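Long-range contacts in BH0493 protein (Bacillus halodurans C-125, PDB 2QEE), which binds zinc and is probably a metal-dependent enzyme of the amidohydrolase superfamily: residues H30-N35 against M144-F149; I155-G160 against T211-R216; L171-L176 against V220-S225; D45-Y50 against A358-Q363. One frame throughout, in Å; residues are numbered along the deposited sequence. Where two conformers were deposited one is given.

Contact 1 (H30-N35 against M144-F149). With ZN (zinc ion), chain T.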
# COMPACT_ATOMS: atom_id res chain seq x y z
N HIS C 30 23.64 2.45 14.63
CA HIS C 30 24.63 3.54 14.60
C HIS C 30 25.21 3.67 16.00
O HIS C 30 25.46 4.76 16.46
CB HIS C 30 23.92 4.81 14.18
CG HIS C 30 23.62 4.81 12.73
ND1 HIS C 30 24.55 5.18 11.78
CD2 HIS C 30 22.55 4.35 12.05
CE1 HIS C 30 24.04 5.01 10.58
NE2 HIS C 30 22.83 4.50 10.71
N LEU C 31 25.31 2.55 16.71
CA LEU C 31 25.90 2.57 18.05
C LEU C 31 27.41 2.16 17.94
O LEU C 31 27.84 1.61 16.95
CB LEU C 31 25.19 1.57 18.97
CG LEU C 31 23.70 1.89 19.10
CD1 LEU C 31 23.08 0.78 19.99
CD2 LEU C 31 23.52 3.23 19.75
N PHE C 32 28.18 2.44 19.00
CA PHE C 32 29.59 1.99 19.00
C PHE C 32 29.98 1.30 20.33
O PHE C 32 29.38 1.60 21.35
CB PHE C 32 30.53 3.21 18.81
CG PHE C 32 30.33 3.92 17.49
CD1 PHE C 32 31.01 3.51 16.35
CD2 PHE C 32 29.44 4.99 17.41
CE1 PHE C 32 30.81 4.16 15.10
CE2 PHE C 32 29.21 5.66 16.15
CZ PHE C 32 29.90 5.24 15.01
N SER C 33 30.96 0.41 20.29
CA SER C 33 31.52 -0.19 21.51
C SER C 33 31.91 0.99 22.39
O SER C 33 32.43 1.97 21.89
CB SER C 33 32.78 -0.98 21.16
OG SER C 33 33.22 -1.80 22.23
N PRO C 34 31.61 0.91 23.68
CA PRO C 34 31.77 2.01 24.60
C PRO C 34 33.24 2.44 24.71
O PRO C 34 33.47 3.59 24.99
CB PRO C 34 31.22 1.46 25.94
CG PRO C 34 31.21 -0.02 25.79
CD PRO C 34 31.02 -0.29 24.33
N ASN C 35 34.18 1.53 24.44
CA ASN C 35 35.62 1.91 24.40
C ASN C 35 35.96 2.89 23.28
O ASN C 35 37.01 3.56 23.32
CB ASN C 35 36.56 0.69 24.40
CG ASN C 35 36.49 -0.12 23.13
OD1 ASN C 35 35.42 -0.27 22.57
ND2 ASN C 35 37.63 -0.66 22.68
N MET C 144 27.65 -2.40 14.19
CA MET C 144 27.87 -0.96 14.12
C MET C 144 27.79 -0.47 12.68
O MET C 144 27.74 -1.29 11.72
CB MET C 144 29.32 -0.68 14.68
CG MET C 144 29.46 -1.12 16.16
SD MET C 144 31.17 -0.61 16.75
CE MET C 144 32.12 -1.82 15.88
N THR C 145 27.88 0.85 12.51
CA THR C 145 28.14 1.47 11.20
C THR C 145 29.50 2.22 11.30
O THR C 145 29.59 3.19 12.05
CB THR C 145 27.03 2.48 10.88
OG1 THR C 145 25.81 1.73 10.65
CG2 THR C 145 27.37 3.25 9.63
N ASN C 146 30.51 1.68 10.63
CA ASN C 146 31.89 2.15 10.79
C ASN C 146 32.38 2.84 9.53
O ASN C 146 32.54 2.22 8.46
CB ASN C 146 32.76 0.95 11.17
CG ASN C 146 32.25 0.28 12.44
OD1 ASN C 146 31.72 -0.82 12.37
ND2 ASN C 146 32.34 0.97 13.58
N ASP C 147 32.61 4.14 9.69
CA ASP C 147 32.89 5.02 8.57
C ASP C 147 34.34 5.52 8.62
O ASP C 147 34.66 6.39 9.44
CB ASP C 147 31.97 6.22 8.61
CG ASP C 147 32.11 7.10 7.37
OD1 ASP C 147 33.03 6.87 6.57
OD2 ASP C 147 31.25 7.97 7.17
N PRO C 148 35.20 4.94 7.78
CA PRO C 148 36.62 5.28 7.83
C PRO C 148 36.88 6.71 7.35
O PRO C 148 38.01 7.21 7.48
CB PRO C 148 37.25 4.29 6.89
CG PRO C 148 36.20 3.82 6.02
CD PRO C 148 34.91 3.93 6.77
N PHE C 149 35.85 7.35 6.79
CA PHE C 149 35.99 8.72 6.34
C PHE C 149 35.69 9.67 7.47
O PHE C 149 36.00 10.87 7.40
CB PHE C 149 35.10 8.98 5.14
CG PHE C 149 35.48 8.16 3.97
CD1 PHE C 149 36.43 8.60 3.07
CD2 PHE C 149 34.90 6.92 3.76
CE1 PHE C 149 36.80 7.82 2.00
CE2 PHE C 149 35.27 6.12 2.68
CZ PHE C 149 36.23 6.58 1.81
ZN ZN T . 21.18 3.40 9.62
O HOH W 1 27.84 2.84 14.47
O HOH W 2 20.57 4.19 8.12

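Contact 2 (I155-G160 against T211-R216)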
# COMPACT_ATOMS: atom_id res chain seq x y z
N ILE C 155 40.23 7.42 14.07
CA ILE C 155 41.29 7.49 15.12
C ILE C 155 41.40 6.22 15.98
O ILE C 155 42.50 5.61 16.09
CB ILE C 155 41.11 8.74 16.02
CG1 ILE C 155 41.37 10.01 15.19
CG2 ILE C 155 42.10 8.70 17.17
CD1 ILE C 155 41.33 11.35 15.97
N SER C 156 40.27 5.82 16.56
CA SER C 156 40.23 4.63 17.40
C SER C 156 40.75 3.42 16.63
O SER C 156 41.52 2.61 17.17
CB SER C 156 38.81 4.40 17.93
OG SER C 156 38.35 5.52 18.69
N TRP C 157 40.33 3.28 15.37
CA TRP C 157 40.76 2.18 14.55
C TRP C 157 42.26 2.23 14.36
O TRP C 157 42.94 1.23 14.52
CB TRP C 157 40.08 2.22 13.19
CG TRP C 157 38.59 1.82 13.31
CD1 TRP C 157 37.50 2.65 13.17
CD2 TRP C 157 38.08 0.52 13.64
NE1 TRP C 157 36.32 1.92 13.38
CE2 TRP C 157 36.65 0.62 13.66
CE3 TRP C 157 38.67 -0.72 13.90
CZ2 TRP C 157 35.83 -0.49 13.97
CZ3 TRP C 157 37.86 -1.83 14.20
CH2 TRP C 157 36.43 -1.69 14.22
N LEU C 158 42.73 3.40 13.98
CA LEU C 158 44.17 3.59 13.74
C LEU C 158 44.97 3.44 15.02
O LEU C 158 46.13 3.04 14.96
CB LEU C 158 44.43 4.90 13.00
CG LEU C 158 43.98 4.92 11.51
CD1 LEU C 158 44.23 6.27 10.85
CD2 LEU C 158 44.54 3.78 10.60
N GLU C 159 44.38 3.77 16.17
CA GLU C 159 45.01 3.54 17.48
C GLU C 159 44.99 2.09 17.91
O GLU C 159 45.52 1.77 18.98
CB GLU C 159 44.37 4.38 18.58
CG GLU C 159 44.63 5.85 18.48
CD GLU C 159 43.93 6.64 19.56
OE1 GLU C 159 44.31 7.81 19.78
OE2 GLU C 159 42.98 6.10 20.19
N GLY C 160 44.41 1.20 17.09
CA GLY C 160 44.46 -0.22 17.41
C GLY C 160 43.30 -0.71 18.29
O GLY C 160 43.26 -1.89 18.63
N THR C 211 40.46 -3.40 0.93
CA THR C 211 41.08 -4.55 1.54
C THR C 211 41.74 -4.16 2.88
O THR C 211 41.72 -4.93 3.86
CB THR C 211 42.14 -5.18 0.59
OG1 THR C 211 41.47 -5.65 -0.59
CG2 THR C 211 42.84 -6.36 1.27
N ASP C 212 42.32 -2.96 2.94
CA ASP C 212 42.99 -2.50 4.15
C ASP C 212 41.99 -2.29 5.25
O ASP C 212 42.25 -2.59 6.43
CB ASP C 212 43.73 -1.15 3.94
CG ASP C 212 45.07 -1.29 3.17
OD1 ASP C 212 45.53 -2.42 2.93
OD2 ASP C 212 45.63 -0.24 2.80
N TRP C 213 40.80 -1.80 4.90
CA TRP C 213 39.80 -1.57 5.95
C TRP C 213 39.09 -2.87 6.37
O TRP C 213 38.76 -3.03 7.52
CB TRP C 213 38.81 -0.49 5.52
CG TRP C 213 39.44 0.83 5.80
CD1 TRP C 213 40.00 1.69 4.89
CD2 TRP C 213 39.66 1.39 7.09
NE1 TRP C 213 40.54 2.78 5.56
CE2 TRP C 213 40.34 2.61 6.91
CE3 TRP C 213 39.36 0.98 8.39
CZ2 TRP C 213 40.69 3.43 7.99
CZ3 TRP C 213 39.69 1.79 9.46
CH2 TRP C 213 40.35 3.01 9.25
N ILE C 214 38.94 -3.78 5.43
CA ILE C 214 38.43 -5.12 5.72
C ILE C 214 39.36 -5.79 6.72
O ILE C 214 38.90 -6.31 7.71
CB ILE C 214 38.28 -5.96 4.46
CG1 ILE C 214 37.04 -5.48 3.63
CG2 ILE C 214 38.10 -7.48 4.84
CD1 ILE C 214 36.98 -6.02 2.25
N GLU C 215 40.66 -5.74 6.47
CA GLU C 215 41.65 -6.37 7.34
C GLU C 215 41.58 -5.75 8.74
O GLU C 215 41.56 -6.45 9.75
CB GLU C 215 43.04 -6.16 6.73
CG GLU C 215 44.20 -6.47 7.65
CD GLU C 215 45.53 -6.37 6.92
OE1 GLU C 215 45.60 -5.69 5.86
OE2 GLU C 215 46.50 -6.99 7.41
N ARG C 216 41.53 -4.44 8.78
CA ARG C 216 41.46 -3.72 10.02
C ARG C 216 40.18 -3.97 10.87
O ARG C 216 40.24 -4.15 12.11
CB ARG C 216 41.61 -2.23 9.73
CG ARG C 216 41.92 -1.40 10.94
CD ARG C 216 42.41 0.02 10.50
NE ARG C 216 43.74 0.05 9.86
CZ ARG C 216 43.98 0.46 8.61
NH1 ARG C 216 42.99 0.89 7.83
NH2 ARG C 216 45.21 0.46 8.14

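Contact 3 (L171-L176 against V220-S225)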
# COMPACT_ATOMS: atom_id res chain seq x y z
N LEU C 171 31.46 -1.97 7.35
CA LEU C 171 32.26 -0.95 6.63
C LEU C 171 31.29 -0.09 5.82
O LEU C 171 30.77 -0.58 4.83
CB LEU C 171 33.29 -1.65 5.71
CG LEU C 171 34.22 -0.78 4.85
CD1 LEU C 171 34.90 0.31 5.73
CD2 LEU C 171 35.24 -1.68 4.15
N ARG C 172 31.08 1.15 6.27
CA ARG C 172 30.17 2.11 5.61
C ARG C 172 30.94 2.82 4.50
O ARG C 172 32.00 3.41 4.76
CB ARG C 172 29.62 3.11 6.64
CG ARG C 172 28.71 4.19 6.03
CD ARG C 172 28.48 5.36 6.95
NE ARG C 172 27.41 6.22 6.41
CZ ARG C 172 27.65 7.28 5.66
NH1 ARG C 172 28.90 7.60 5.39
NH2 ARG C 172 26.64 8.02 5.19
N LEU C 173 30.40 2.78 3.28
CA LEU C 173 31.15 3.29 2.11
C LEU C 173 30.53 4.46 1.35
O LEU C 173 31.03 4.78 0.26
CB LEU C 173 31.47 2.14 1.17
CG LEU C 173 32.43 1.04 1.70
CD1 LEU C 173 32.51 -0.09 0.73
CD2 LEU C 173 33.80 1.66 2.05
N ASP C 174 29.53 5.15 1.91
CA ASP C 174 28.82 6.23 1.22
C ASP C 174 29.80 7.27 0.57
O ASP C 174 29.67 7.57 -0.61
CB ASP C 174 27.81 6.91 2.15
CG ASP C 174 26.68 5.95 2.55
OD1 ASP C 174 26.96 4.78 2.71
OD2 ASP C 174 25.53 6.36 2.66
N PRO C 175 30.78 7.77 1.35
CA PRO C 175 31.63 8.85 0.81
C PRO C 175 32.41 8.38 -0.39
O PRO C 175 32.60 9.16 -1.36
CB PRO C 175 32.56 9.18 1.98
CG PRO C 175 31.71 8.83 3.24
CD PRO C 175 31.11 7.49 2.77
N LEU C 176 32.87 7.13 -0.36
CA LEU C 176 33.54 6.54 -1.50
C LEU C 176 32.66 6.30 -2.73
O LEU C 176 33.03 6.64 -3.84
CB LEU C 176 34.26 5.25 -1.11
CG LEU C 176 34.93 4.47 -2.24
CD1 LEU C 176 36.23 5.25 -2.63
CD2 LEU C 176 35.31 3.03 -1.81
N VAL C 220 31.34 -7.47 9.04
CA VAL C 220 30.39 -8.49 8.63
C VAL C 220 29.76 -8.22 7.27
O VAL C 220 29.27 -9.13 6.61
CB VAL C 220 29.32 -8.72 9.76
CG1 VAL C 220 30.04 -9.27 11.01
CG2 VAL C 220 28.62 -7.48 10.09
N TYR C 221 29.73 -6.96 6.85
CA TYR C 221 29.32 -6.58 5.51
C TYR C 221 29.86 -5.18 5.22
O TYR C 221 30.30 -4.48 6.16
CB TYR C 221 27.75 -6.66 5.31
CG TYR C 221 26.92 -5.86 6.30
CD1 TYR C 221 26.77 -4.47 6.13
CD2 TYR C 221 26.22 -6.49 7.37
CE1 TYR C 221 26.00 -3.66 7.04
CE2 TYR C 221 25.43 -5.72 8.27
CZ TYR C 221 25.34 -4.30 8.10
OH TYR C 221 24.55 -3.56 8.96
N MET C 222 29.86 -4.82 3.95
CA MET C 222 30.10 -3.44 3.48
C MET C 222 28.75 -2.83 3.10
O MET C 222 27.91 -3.52 2.50
CB MET C 222 30.97 -3.50 2.22
CG MET C 222 32.42 -3.99 2.56
SD MET C 222 33.50 -4.01 1.08
CE MET C 222 33.04 -5.56 0.29
N ALA C 223 28.54 -1.56 3.39
CA ALA C 223 27.19 -1.00 3.22
C ALA C 223 27.23 0.34 2.51
O ALA C 223 28.22 1.11 2.65
CB ALA C 223 26.57 -0.80 4.56
N VAL C 224 26.10 0.69 1.90
CA VAL C 224 25.92 2.04 1.31
C VAL C 224 24.44 2.36 1.33
O VAL C 224 23.62 1.42 1.31
CB VAL C 224 26.50 2.09 -0.11
CG1 VAL C 224 25.72 1.16 -1.11
CG2 VAL C 224 26.53 3.55 -0.63
N SER C 225 24.12 3.65 1.46
CA SER C 225 22.76 4.14 1.27
C SER C 225 22.69 4.84 -0.07
O SER C 225 23.65 5.55 -0.49
CB SER C 225 22.29 5.06 2.40
OG SER C 225 23.01 6.28 2.42

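Contact 4 (D45-Y50 against A358-Q363)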
# COMPACT_ATOMS: atom_id res chain seq x y z
N ASP C 45 18.61 13.18 27.26
CA ASP C 45 18.79 14.32 26.38
C ASP C 45 19.13 13.92 24.95
O ASP C 45 18.64 14.55 24.01
CB ASP C 45 19.90 15.22 26.93
CG ASP C 45 19.45 16.01 28.16
OD1 ASP C 45 18.25 16.09 28.46
OD2 ASP C 45 20.32 16.59 28.82
N GLU C 46 19.90 12.85 24.77
CA GLU C 46 20.22 12.34 23.45
C GLU C 46 18.95 11.68 22.83
O GLU C 46 18.68 11.89 21.66
CB GLU C 46 21.32 11.33 23.56
CG GLU C 46 22.67 11.99 24.02
CD GLU C 46 23.34 12.82 22.93
OE1 GLU C 46 22.86 12.91 21.76
OE2 GLU C 46 24.41 13.38 23.26
N LEU C 47 18.22 10.91 23.63
CA LEU C 47 16.92 10.34 23.17
C LEU C 47 15.99 11.42 22.64
O LEU C 47 15.43 11.31 21.58
CB LEU C 47 16.19 9.58 24.29
CG LEU C 47 16.77 8.21 24.64
CD1 LEU C 47 16.07 7.63 25.90
CD2 LEU C 47 16.64 7.24 23.43
N LEU C 48 15.83 12.49 23.42
CA LEU C 48 14.93 13.57 23.05
C LEU C 48 15.40 14.39 21.85
O LEU C 48 14.57 14.96 21.14
CB LEU C 48 14.74 14.46 24.27
CG LEU C 48 13.74 13.89 25.29
CD1 LEU C 48 13.80 14.73 26.60
CD2 LEU C 48 12.25 13.81 24.80
N THR C 49 16.71 14.46 21.61
CA THR C 49 17.21 15.28 20.49
C THR C 49 17.59 14.45 19.25
O THR C 49 18.20 14.96 18.31
CB THR C 49 18.38 16.18 20.98
OG1 THR C 49 19.39 15.32 21.51
CG2 THR C 49 17.91 17.11 22.06
N TYR C 50 17.23 13.17 19.28
CA TYR C 50 17.19 12.25 18.11
C TYR C 50 16.57 13.05 16.95
O TYR C 50 15.61 13.81 17.19
CB TYR C 50 16.20 11.12 18.47
CG TYR C 50 16.12 9.92 17.51
CD1 TYR C 50 17.20 9.52 16.73
CD2 TYR C 50 14.95 9.13 17.48
CE1 TYR C 50 17.14 8.35 15.92
CE2 TYR C 50 14.88 7.95 16.67
CZ TYR C 50 15.97 7.56 15.92
OH TYR C 50 15.88 6.43 15.12
N ALA C 358 19.48 2.02 15.78
CA ALA C 358 19.59 2.90 16.96
C ALA C 358 20.77 3.87 16.78
O ALA C 358 21.87 3.41 16.46
CB ALA C 358 19.79 2.08 18.26
N ARG C 359 20.51 5.15 16.99
CA ARG C 359 21.58 6.18 17.11
C ARG C 359 21.95 6.51 18.53
O ARG C 359 23.05 7.02 18.79
CB ARG C 359 21.15 7.46 16.40
CG ARG C 359 21.12 7.29 14.89
CD ARG C 359 20.80 8.61 14.21
NE ARG C 359 21.10 8.47 12.79
CZ ARG C 359 22.25 8.83 12.23
NH1 ARG C 359 23.20 9.39 12.98
NH2 ARG C 359 22.45 8.64 10.93
N VAL C 360 21.03 6.25 19.45
CA VAL C 360 21.22 6.55 20.87
C VAL C 360 21.03 5.22 21.58
O VAL C 360 20.04 4.50 21.32
CB VAL C 360 20.20 7.56 21.38
CG1 VAL C 360 20.35 7.78 22.89
CG2 VAL C 360 20.33 8.92 20.60
N LEU C 361 21.99 4.88 22.44
CA LEU C 361 22.04 3.56 23.07
C LEU C 361 20.69 3.06 23.60
O LEU C 361 20.28 1.96 23.25
CB LEU C 361 23.02 3.56 24.26
CG LEU C 361 23.17 2.25 25.04
CD1 LEU C 361 23.62 1.08 24.18
CD2 LEU C 361 24.17 2.55 26.17
N GLU C 362 19.99 3.89 24.38
CA GLU C 362 18.74 3.43 25.04
C GLU C 362 17.62 3.07 24.07
O GLU C 362 16.70 2.33 24.47
CB GLU C 362 18.17 4.46 26.00
CG GLU C 362 19.03 4.68 27.25
CD GLU C 362 20.29 5.52 27.02
OE1 GLU C 362 20.50 6.09 25.92
OE2 GLU C 362 21.07 5.63 27.98
N GLN C 363 17.73 3.51 22.82
CA GLN C 363 16.72 3.18 21.81
C GLN C 363 16.61 1.67 21.52
O GLN C 363 15.58 1.19 21.02
CB GLN C 363 17.03 3.89 20.51
CG GLN C 363 16.90 5.41 20.60
CD GLN C 363 17.37 6.14 19.35
OE1 GLN C 363 18.18 5.63 18.60
NE2 GLN C 363 16.86 7.35 19.14
O HOH W 3 14.84 8.58 20.85

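Contact 1 (H30-N35 against M144-F149)
Phe32 and Met144 both carry CG anti to the carbonyl carbon (chi1 -62° and -61°), and their side chains cross at about a right angle; an extended chi2 (-176°) carries the methionine sulfur on to the Phe32 side chain, and the bend at chi3 turns only the terminal methyl. Met144 SD lies 5.3 Å from the centroid of the Phe32 ring, an oblique Met-aromatic contact, and accepts a weak hydrogen bond from Ser33 N. Further round the ring, Phe32 CE1 approaches Thr145 O to 3.4 Å, while Asn146 ND2 stands at the edge, its amide oxygen held by Ala170 N. Replacing Phe32 by an alanine would probably leave Met144 SD without its aromatic neighbour and open a gap beside Thr145 O. The two loops follow the adjacent parallel strands 24-26 and 139-143, and the first begins with the second histidine of the His-X-His pair characteristic of the amidohydrolase superfamily: His30 NE2 binds the zinc ion at 2.3 Å, alongside His28, Asp357 and a water. Thr145 acts as second shell, its OG1 over one face of the imidazole, 3.7 Å from His30 CE1, and itself hydrogen-bonded to Thr29 O. A water joins the two backbones, donating to Leu31 O and accepting from Thr145 N.

Contact 2 (I155-G160 against T211-R216)
Trp157 and Trp213 meet in an offset edge-to-face pair, the six-membered rim of Trp213 turned toward the face of Trp157 with the two planes at 90°. The five-membered ring of Trp157 and the six-membered ring of Trp213 have centroids 5.9 Å apart, and the closest touch is lower on the side chain, where Trp157 CB faces the edge of the other indole at 3.8 Å from Trp213 CZ3. Beside them Leu158 covers Arg216: its CD2 sits over the centre of one guanidinium face, 3.9 Å from Arg216 NE.

What puts the arginine there is a bend at chi3 (-69°), which folds the chain back along its own helix until Arg216 NH1 stands 3.2 Å above the plane of the Trp213 ring, over its centre. The other guanidinium face has Asp212 O nearby, so the group is layered between a methyl and a carbonyl with an indole against its edge. One shell further out, Phe36 meets Trp157 edge-to-face, and Phe209 and Pro148 pack on Trp213. The contact thus joins the end of helix 151-158, closed by a Schellman motif at Gly160, to the last turns of helix 200-217, away from the metal site.

No hydrogen bond links the two segments. Their hold rests on dispersion and aromatic electrostatics, and the arginine's charge, set above the indole and covered on one face by a leucine methyl, is probably steadied by the ring's electrons.

Contact 3 (L171-L176 against V220-S225)
Leu171 and Met222 lie side by side on the tightly packed face of this strand pair, Leu171 CD2 at 4.0 Å from Met222 CG. With chi1 near 179°, Leu171 sends its branch away from its own backbone N and along the methionine, while Leu173 CD1 crosses to Met222 CB. Helix 200-217 covers this side, with Trp213 and Met217 on Leu171 and Leu210 on Leu173. Beneath the side chains the backbones are bonded in parallel: Leu171 N gives to Tyr221 O, Ala223 N to Leu171 O at 2.8 Å, and Leu173 N to Ala223 O.

Strand 171-172, helix 200-217 and strand 222-226 make up a beta-alpha-beta crossover, with further helices in the connection, as in the barrels of the amidohydrolase superfamily. On the side of Arg172 and Ala223 the apolar packing gives way to polar groups, and Arg172 and Ser225 are partly exposed; Ser225 has its side chain about 7 Å from the zinc ion. Asp174, at the start of a helix, receives Ser225 N on OD2 at 3.3 Å, on the syn side but 34° out of the carboxylate plane, with a weak second bond to OD1. The 2.5 Å from Ser225 OG to Asp174 OD2 is short and involves a side chain with two conformers, so its detail is doubtful. Arg172 NH2 lies 3.2 Å from Asp174 OD2, a salt bridge of charges only, with no N-H aimed at the oxygen. An alanine in place of Asp174 would probably leave Ser225 N without its side-chain acceptor and deprive Arg172, which also pairs with Asp147, of a neighbouring negative charge.

Contact 4 (D45-Y50 against A358-Q363)
Leu47 has the most surface buried here, and its two methyls divide the work. CD2 slides alongside Gln363, 3.4 Å from Gln363 CG, and also rests on Val360 CG1 at 3.8 Å; CD1 meets Glu362 CB, whose chain crosses at about a right angle. Val360 reaches the helix on a second front, its CG1 against Glu46 CB.

Tyr50 is the other large surface. Its CG is anti to the backbone N (chi1 -172°), which swings the ring over the glutamine, and Gln363 NE2 lies against one face at 3.1 Å from Tyr50 CD2. The amide carbon stands over the ring centre with the planes 64° apart, an amino-aromatic approach in which the nitrogen leads. The loop after Asp357, a zinc ligand, forms a type I turn from Val360 to Gln363 that leads into helix 363-388, while Tyr50 occupies the N-cap position of helix 51-58.

Both ends of the amide are held. Gln363 OE1 accepts from Arg359 N at 2.9 Å, nearly in line with the carbonyl, and from Val360 N, which comes from above the carbonyl plane; NE2 donates to a water that in turn donates to Leu47 O. These bonds fix the amide's rotation and so its nitrogen over the ring. At the ring edge Arg359 CD approaches Tyr50 CE1 to 4.0 Å, Tyr52 stacks on the ring, and the phenol oxygen is hydrogen-bonded to Lys367 NZ.

Contacts 1, 3 and 4 are buried and gather near the metal, whereas contact 2 sits farther out, partly exposed, between two helices. Contacts 2 and 3 share one architectural unit, since helix 200-217 leads into strand 222-226, and Trp213 and Ile214 touch Leu171. Contact 1 borders each of the others: Pro148 packs on Trp213, Asp147 forms a salt bridge with Arg172, and His30 N lies 2.7 Å from Ala358 O, a probable hydrogen bond. Contacts 2 and 4 stay about 15 Å apart at their nearest atoms. Chemistry follows place: metal coordination and a bridging water in contact 1, aromatic rims in contact 2, backbone pairing and a carboxylate in contact 3, an amide nitrogen against a tyrosine face in contact 4.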